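Local coordinates for protein pyridoxal kinase (PDB 4S1H) that probably phosphorylates pyridoxal to pyridoxal 5'-phosphate with ATP as phosphate donor, and is seen here with ADP and magnesium bound, at residues S14-N19 against I258-C263; G82-P85 against L89-E92; T145-S148 against E154-S157. One frame throughout, in Å; residues are numbered along the deposited sequence.

Contact 1. Residues S14-N19 against I258-C263; sequences SGFVGN and INIINC
The ring of Phe16 is swung toward the 258-263 loop by a first torsion of -42°, which keeps CG beside the backbone N and anti to the carbonyl carbon. Ile260 answers with its short branch: with CG1 anti to the backbone N (chi1 -166°), CG2 falls between that N and the carbonyl carbon, and from there it meets the ring. That methyl sits over one face of Phe16, shifted toward the rim, 3.7 Å from the ring centroid and 19° off the normal, a CH-pi contact whose closest ring atom is CG. The outer end of the ring belongs to Ile261, whose side chain crosses it at about a right angle. Ile261 CG1 comes to 3.4 Å from Phe16 CZ, and Ile261 CD1 lies near Phe16 CE1. On the CD2 side the ring meets backbone instead, with Phe16 CD2 3.3 Å from the carbonyl oxygen of Ile258. The same oxygen takes a weak hydrogen bond from Ile260 N across the inverse gamma turn centred on Asn259, whose OD1 in turn accepts a hydrogen bond from Asn262 ND2 at 2.9 Å.

A flat aromatic side chain suits this place because it can lie against one methyl and still reach a second isoleucine; the branched isoleucines offer methyl and methylene groups to its face and outer end. Ile24 of helix 18-28 touches Phe16, Ile260 and Ile261 alike, and Ile261 O is hydrogen-bonded to Gln30 NE2 of the second subunit. This is a buried aliphatic-aromatic cluster, here in a kinase of the ribokinase clan, that joins the loop following the first strand to the loop beyond helix 234-250, beside the subunit interface.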
loop_
_atom_site.group_PDB
_atom_site.type_symbol
_atom_site.label_atom_id
_atom_site.label_comp_id
_atom_site.label_asym_id
_atom_site.label_seq_id
_atom_site.Cartn_x
_atom_site.Cartn_y
_atom_site.Cartn_z
ATOM N N SER A 14 9.703 -2.323 -2.027
ATOM C CA SER A 14 10.516 -2.112 -0.852
ATOM C C SER A 14 10.760 -0.618 -0.728
ATOM O O SER A 14 10.894 0.098 -1.742
ATOM C CB SER A 14 11.837 -2.817 -1.020
ATOM O OG SER A 14 12.675 -2.697 0.119
ATOM N N GLY A 15 10.768 -0.164 0.505
ATOM C CA GLY A 15 10.869 1.269 0.775
ATOM C C GLY A 15 9.631 2.105 0.559
ATOM O O GLY A 15 8.519 1.607 0.398
ATOM N N PHE A 16 9.814 3.421 0.570
ATOM C CA PHE A 16 8.704 4.347 0.773
ATOM C C PHE A 16 8.853 5.551 -0.155
ATOM O O PHE A 16 9.612 6.493 0.111
ATOM C CB PHE A 16 8.614 4.752 2.256
ATOM C CG PHE A 16 8.818 3.596 3.206
ATOM C CD1 PHE A 16 7.834 2.648 3.369
ATOM C CD2 PHE A 16 10.045 3.408 3.851
ATOM C CE1 PHE A 16 8.037 1.550 4.203
ATOM C CE2 PHE A 16 10.259 2.317 4.693
ATOM C CZ PHE A 16 9.245 1.381 4.867
ATOM N N VAL A 17 8.118 5.499 -1.253
ATOM C CA VAL A 17 7.841 6.672 -2.113
ATOM C C VAL A 17 6.405 6.594 -2.598
ATOM O O VAL A 17 5.751 5.546 -2.450
ATOM C CB VAL A 17 8.805 6.783 -3.326
ATOM C CG1 VAL A 17 10.246 6.936 -2.863
ATOM C CG2 VAL A 17 8.667 5.598 -4.263
ATOM N N GLY A 18 5.926 7.710 -3.164
ATOM C CA GLY A 18 4.685 7.789 -3.867
ATOM C C GLY A 18 3.495 7.202 -3.143
ATOM O O GLY A 18 3.262 7.457 -1.942
ATOM N N ASN A 19 2.750 6.376 -3.868
ATOM C CA ASN A 19 1.564 5.758 -3.270
ATOM C C ASN A 19 1.835 4.809 -2.094
ATOM O O ASN A 19 0.940 4.585 -1.299
ATOM C CB ASN A 19 0.675 5.064 -4.314
ATOM C CG ASN A 19 -0.538 5.873 -4.688
ATOM O OD1 ASN A 19 -0.889 6.845 -4.021
ATOM N ND2 ASN A 19 -1.197 5.472 -5.745
ATOM N N ILE A 258 13.318 6.695 4.392
ATOM C CA ILE A 258 12.798 7.376 5.578
ATOM C C ILE A 258 12.155 6.378 6.515
ATOM O O ILE A 258 11.625 5.339 6.077
ATOM C CB ILE A 258 11.808 8.520 5.256
ATOM C CG1 ILE A 258 10.618 8.014 4.435
ATOM C CG2 ILE A 258 12.550 9.660 4.556
ATOM C CD1 ILE A 258 9.526 9.028 4.244
ATOM N N ASN A 259 12.246 6.668 7.811
ATOM C CA ASN A 259 11.818 5.741 8.863
ATOM C C ASN A 259 10.300 5.840 9.180
ATOM O O ASN A 259 9.900 5.949 10.340
ATOM C CB ASN A 259 12.666 5.989 10.104
ATOM C CG ASN A 259 12.599 4.876 11.112
ATOM O OD1 ASN A 259 12.171 3.758 10.804
ATOM N ND2 ASN A 259 13.066 5.153 12.318
ATOM N N ILE A 260 9.474 5.730 8.157
ATOM C CA ILE A 260 8.069 5.990 8.302
ATOM C C ILE A 260 7.342 4.863 9.055
ATOM O O ILE A 260 6.434 5.154 9.810
ATOM C CB ILE A 260 7.422 6.359 6.943
ATOM C CG1 ILE A 260 6.034 6.959 7.173
ATOM C CG2 ILE A 260 7.351 5.174 5.997
ATOM C CD1 ILE A 260 5.399 7.494 5.909
ATOM N N ILE A 261 7.759 3.612 8.887
ATOM C CA ILE A 261 7.048 2.478 9.571
ATOM C C ILE A 261 7.147 2.591 11.102
ATOM O O ILE A 261 6.141 2.534 11.814
ATOM C CB ILE A 261 7.550 1.107 9.092
ATOM C CG1 ILE A 261 7.311 0.911 7.585
ATOM C CG2 ILE A 261 6.848 -0.030 9.843
ATOM C CD1 ILE A 261 5.864 0.945 7.123
ATOM N N ASN A 262 8.351 2.807 11.615
ATOM C CA ASN A 262 8.552 3.002 13.049
ATOM C C ASN A 262 7.923 4.285 13.595
ATOM O O ASN A 262 7.636 4.365 14.789
ATOM C CB ASN A 262 10.029 2.886 13.416
ATOM C CG ASN A 262 10.562 1.478 13.171
ATOM O OD1 ASN A 262 9.923 0.507 13.583
ATOM N ND2 ASN A 262 11.662 1.352 12.407
ATOM N N CYS A 263 7.697 5.259 12.706
ATOM C CA CYS A 263 7.110 6.514 13.070
ATOM C C CYS A 263 5.603 6.548 12.884
ATOM O O CYS A 263 4.994 7.573 13.161
ATOM C CB CYS A 263 7.804 7.658 12.303
ATOM S SG CYS A 263 9.518 7.912 12.890
#

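Contact 2. Residues G82-P85 against L89-E92; sequences GYFP and LVYE
Phe84 and Val90 make the CH-pi part of this contact. The methyl CG2 of Val90 lies over one face of the Phe84 ring, 4.0 Å from its centroid and 29° off the normal, so it rests nearer the root of the ring than its middle; its distance to Phe84 CG is 3.6 Å. Two torsions set this up. Val90 CG1 is turned anti to the backbone N (chi1 178°), which leaves CG2 beside that N as the branch that reaches the ring, while Phe84 carries its CG anti to the carbonyl carbon (chi1 -64°).

The remaining contacts are plain apolar ones, and Leu89 makes them at two levels. Close to the backbone, Leu89 CB approaches Phe84 CD1 at 3.9 Å. Further out, its methyl CD1 reaches the proline ring, 3.7 Å from Pro85 CD and a little farther from CG, the two side chains crossing at about a right angle. Pro85, whose ring restricts its own backbone, stands two residues before helix 87-100 and offers Leu89 a compact aliphatic surface.

The loop's hydrogen bonds run to residues outside the two segments: Tyr83 N to Ser9 OG and Tyr83 O to Thr38 OG1. Met130 and Leu133 of helix 124-133 also touch Phe84, while Phe60 of helix 57-69 touches Leu89.

With no hydrogen bond across it, the contact between the loop after strand 78-81 and the first turns of helix 87-100 depends on shape and on the exclusion of water, consistent with the burial of Phe84, Leu89 and Val90.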
loop_
_atom_site.group_PDB
_atom_site.type_symbol
_atom_site.label_atom_id
_atom_site.label_comp_id
_atom_site.label_asym_id
_atom_site.label_seq_id
_atom_site.Cartn_x
_atom_site.Cartn_y
_atom_site.Cartn_z
ATOM N N GLY A 82 0.601 12.125 -8.106
ATOM C CA GLY A 82 2.017 12.167 -7.855
ATOM C C GLY A 82 2.808 11.898 -9.103
ATOM O O GLY A 82 2.716 12.655 -10.112
ATOM N N TYR A 83 3.600 10.835 -9.048
ATOM C CA TYR A 83 4.547 10.515 -10.101
ATOM C C TYR A 83 3.866 9.857 -11.284
ATOM O O TYR A 83 3.047 8.961 -11.083
ATOM C CB TYR A 83 5.643 9.582 -9.586
ATOM C CG TYR A 83 6.627 9.161 -10.638
ATOM C CD1 TYR A 83 7.715 9.985 -10.969
ATOM C CD2 TYR A 83 6.489 7.955 -11.313
ATOM C CE1 TYR A 83 8.621 9.603 -11.947
ATOM C CE2 TYR A 83 7.390 7.568 -12.273
ATOM C CZ TYR A 83 8.451 8.384 -12.589
ATOM O OH TYR A 83 9.356 8.003 -13.544
ATOM N N PHE A 84 4.205 10.316 -12.495
ATOM C CA PHE A 84 3.829 9.617 -13.713
ATOM C C PHE A 84 5.079 9.294 -14.536
ATOM O O PHE A 84 5.945 10.158 -14.718
ATOM C CB PHE A 84 2.893 10.458 -14.554
ATOM C CG PHE A 84 1.588 10.748 -13.906
ATOM C CD1 PHE A 84 0.498 9.922 -14.098
ATOM C CD2 PHE A 84 1.419 11.925 -13.176
ATOM C CE1 PHE A 84 -0.712 10.229 -13.518
ATOM C CE2 PHE A 84 0.197 12.250 -12.621
ATOM C CZ PHE A 84 -0.873 11.399 -12.786
ATOM N N PRO A 85 5.186 8.073 -15.051
ATOM C CA PRO A 85 6.354 7.706 -15.857
ATOM C C PRO A 85 6.270 8.186 -17.310
ATOM O O PRO A 85 7.304 8.245 -17.985
ATOM C CB PRO A 85 6.364 6.163 -15.777
ATOM C CG PRO A 85 4.948 5.796 -15.618
ATOM C CD PRO A 85 4.341 6.884 -14.780
ATOM N N LEU A 89 -0.349 8.815 -19.534
ATOM C CA LEU A 89 -1.086 8.593 -18.279
ATOM C C LEU A 89 -1.510 9.950 -17.712
ATOM O O LEU A 89 -2.552 10.049 -17.076
ATOM C CB LEU A 89 -0.255 7.825 -17.248
ATOM C CG LEU A 89 0.241 6.424 -17.641
ATOM C CD1 LEU A 89 1.204 5.924 -16.573
ATOM C CD2 LEU A 89 -0.922 5.487 -17.850
ATOM N N VAL A 90 -0.724 10.996 -17.938
ATOM C CA VAL A 90 -1.087 12.297 -17.438
ATOM C C VAL A 90 -2.322 12.817 -18.169
ATOM O O VAL A 90 -3.232 13.338 -17.530
ATOM C CB VAL A 90 0.079 13.315 -17.562
ATOM C CG1 VAL A 90 -0.337 14.704 -17.075
ATOM C CG2 VAL A 90 1.298 12.833 -16.774
ATOM N N TYR A 91 -2.312 12.739 -19.500
ATOM C CA TYR A 91 -3.445 13.226 -20.293
ATOM C C TYR A 91 -4.706 12.420 -19.979
ATOM O O TYR A 91 -5.771 12.998 -19.843
ATOM C CB TYR A 91 -3.140 13.261 -21.787
ATOM C CG TYR A 91 -2.147 14.355 -22.147
ATOM C CD1 TYR A 91 -2.432 15.671 -21.877
ATOM C CD2 TYR A 91 -0.923 14.041 -22.719
ATOM C CE1 TYR A 91 -1.531 16.683 -22.189
ATOM C CE2 TYR A 91 -0.017 15.040 -23.040
ATOM C CZ TYR A 91 -0.336 16.349 -22.762
ATOM O OH TYR A 91 0.545 17.372 -23.041
ATOM N N GLU A 92 -4.573 11.113 -19.788
ATOM C CA GLU A 92 -5.737 10.319 -19.387
ATOM C C GLU A 92 -6.252 10.702 -17.996
ATOM O O GLU A 92 -7.471 10.841 -17.793
ATOM C CB GLU A 92 -5.413 8.851 -19.418
ATOM C CG GLU A 92 -6.579 7.932 -19.059
ATOM C CD GLU A 92 -7.851 8.152 -19.862
ATOM O OE1 GLU A 92 -7.846 8.787 -20.960
ATOM O OE2 GLU A 92 -8.891 7.652 -19.374
#

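Contact 3. Residues T145-S148 against E154-S157; sequences TELS and EVNS
Val155 meets helix 144-151 through one of its two methyls. From its CB the side chain divides: CG1 stands anti to the backbone N (chi1 -175°), and CG2, anti to the carbonyl carbon, is the branch directed at the helix. CG2 settles between two consecutive helical residues. It lies 3.9 Å from Ser148 N and the same 3.9 Å from Ser148 CB, so it rests on the backbone of the helix as well as on a side chain. On the leucine it lies 4.1 Å from Leu147 CG, with Leu147 CD2 at a similar distance, and the two side chains cross at about a right angle. All these separations are ordinary van der Waals distances, and no hydrogen bond joins the two segments.

Each residue type fits its neighbours. A beta-branched valine places a methyl close to its own backbone, which suits an extended chain running close beside a helix; the small serine leaves room for that chain to approach, and the CA atoms of Ser148 and Glu154 are 5.4 Å apart. Ser148 OG passes alongside the chain, 3.9 Å from Glu154 CA, and its hydrogen bond is made with the carbonyl oxygen of Leu153, just before the segment. The longer, buried Leu147 also touches Ala164 and Leu168 of helix 158-170; Ala161 and Ala164 of that helix touch Val155.

At the far end of the loop Ser157 holds the N-cap position of helix 158-170, its OG hydrogen-bonded to Glu160 N. The whole is a short linker between the consecutive helices 144-151 and 158-170, with its valine packed against both; the first of the two helices starts right after the ADP-binding Asn143.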
loop_
_atom_site.group_PDB
_atom_site.type_symbol
_atom_site.label_atom_id
_atom_site.label_comp_id
_atom_site.label_asym_id
_atom_site.label_seq_id
_atom_site.Cartn_x
_atom_site.Cartn_y
_atom_site.Cartn_z
ATOM N N THR A 145 12.742 23.258 -7.649
ATOM C CA THR A 145 13.122 22.772 -8.965
ATOM C C THR A 145 11.899 22.528 -9.863
ATOM O O THR A 145 11.887 22.892 -11.046
ATOM C CB THR A 145 13.943 21.475 -8.837
ATOM O OG1 THR A 145 15.200 21.776 -8.213
ATOM C CG2 THR A 145 14.227 20.875 -10.195
ATOM N N GLU A 146 10.894 21.894 -9.271
ATOM C CA GLU A 146 9.670 21.572 -9.974
ATOM C C GLU A 146 8.940 22.846 -10.377
ATOM O O GLU A 146 8.490 22.948 -11.528
ATOM C CB GLU A 146 8.816 20.595 -9.170
ATOM C CG GLU A 146 9.504 19.252 -9.114
ATOM C CD GLU A 146 9.121 18.383 -7.955
ATOM O OE1 GLU A 146 8.567 18.906 -6.955
ATOM O OE2 GLU A 146 9.385 17.157 -8.095
ATOM N N LEU A 147 8.865 23.824 -9.465
ATOM C CA LEU A 147 8.323 25.141 -9.800
ATOM C C LEU A 147 9.042 25.775 -10.987
ATOM O O LEU A 147 8.408 26.314 -11.885
ATOM C CB LEU A 147 8.339 26.086 -8.577
ATOM C CG LEU A 147 7.712 27.473 -8.744
ATOM C CD1 LEU A 147 6.216 27.380 -9.078
ATOM C CD2 LEU A 147 7.890 28.283 -7.474
ATOM N N SER A 148 10.369 25.688 -11.011
ATOM C CA SER A 148 11.131 26.200 -12.129
ATOM C C SER A 148 10.806 25.488 -13.449
ATOM O O SER A 148 10.666 26.134 -14.495
ATOM C CB SER A 148 12.618 26.090 -11.804
ATOM O OG SER A 148 13.411 26.593 -12.843
ATOM N N GLU A 154 13.938 30.635 -13.248
ATOM C CA GLU A 154 14.840 30.171 -12.197
ATOM C C GLU A 154 14.124 30.362 -10.851
ATOM O O GLU A 154 13.405 31.338 -10.673
ATOM C CB GLU A 154 16.160 30.969 -12.224
ATOM C CG GLU A 154 17.078 30.728 -13.432
ATOM C CD GLU A 154 18.536 30.418 -13.063
ATOM O OE1 GLU A 154 18.804 29.428 -12.346
ATOM O OE2 GLU A 154 19.429 31.162 -13.514
ATOM N N VAL A 155 14.344 29.460 -9.912
ATOM C CA VAL A 155 13.807 29.606 -8.539
ATOM C C VAL A 155 14.914 29.282 -7.551
ATOM O O VAL A 155 15.091 28.137 -7.173
ATOM C CB VAL A 155 12.572 28.720 -8.273
ATOM C CG1 VAL A 155 12.025 29.042 -6.898
ATOM C CG2 VAL A 155 11.519 28.975 -9.341
ATOM N N ASN A 156 15.677 30.318 -7.186
ATOM C CA ASN A 156 16.828 30.191 -6.292
ATOM C C ASN A 156 16.660 30.970 -4.994
ATOM O O ASN A 156 17.614 31.092 -4.232
ATOM C CB ASN A 156 18.104 30.663 -7.009
ATOM C CG ASN A 156 18.393 29.882 -8.262
ATOM O OD1 ASN A 156 18.567 28.659 -8.251
ATOM N ND2 ASN A 156 18.410 30.599 -9.375
ATOM N N SER A 157 15.466 31.504 -4.759
ATOM C CA SER A 157 15.206 32.355 -3.638
ATOM C C SER A 157 13.738 32.567 -3.506
ATOM O O SER A 157 12.997 32.249 -4.421
ATOM C CB SER A 157 15.843 33.738 -3.853
ATOM O OG SER A 157 15.259 34.401 -4.977
#

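How the contacts relate
From the N terminus, the chain leaves strand 5-9 and enters 14-19, the first half of contact 1, whose partner at 258-263 comes only after nearly all the rest of the fold. That long loop encloses the other two contacts. Contact 2 closes first, a short turn from strand 78-81 into helix 87-100; contact 3 follows in series, between helix 144-151 and the linker to helix 158-170. None crosses another, and none touches another: their centres lie 22 to 27 Å apart. Contact 1 therefore joins parts far apart in the sequence beside the second subunit, whereas contacts 2 and 3 are local, each fastening a helix to a neighbouring loop.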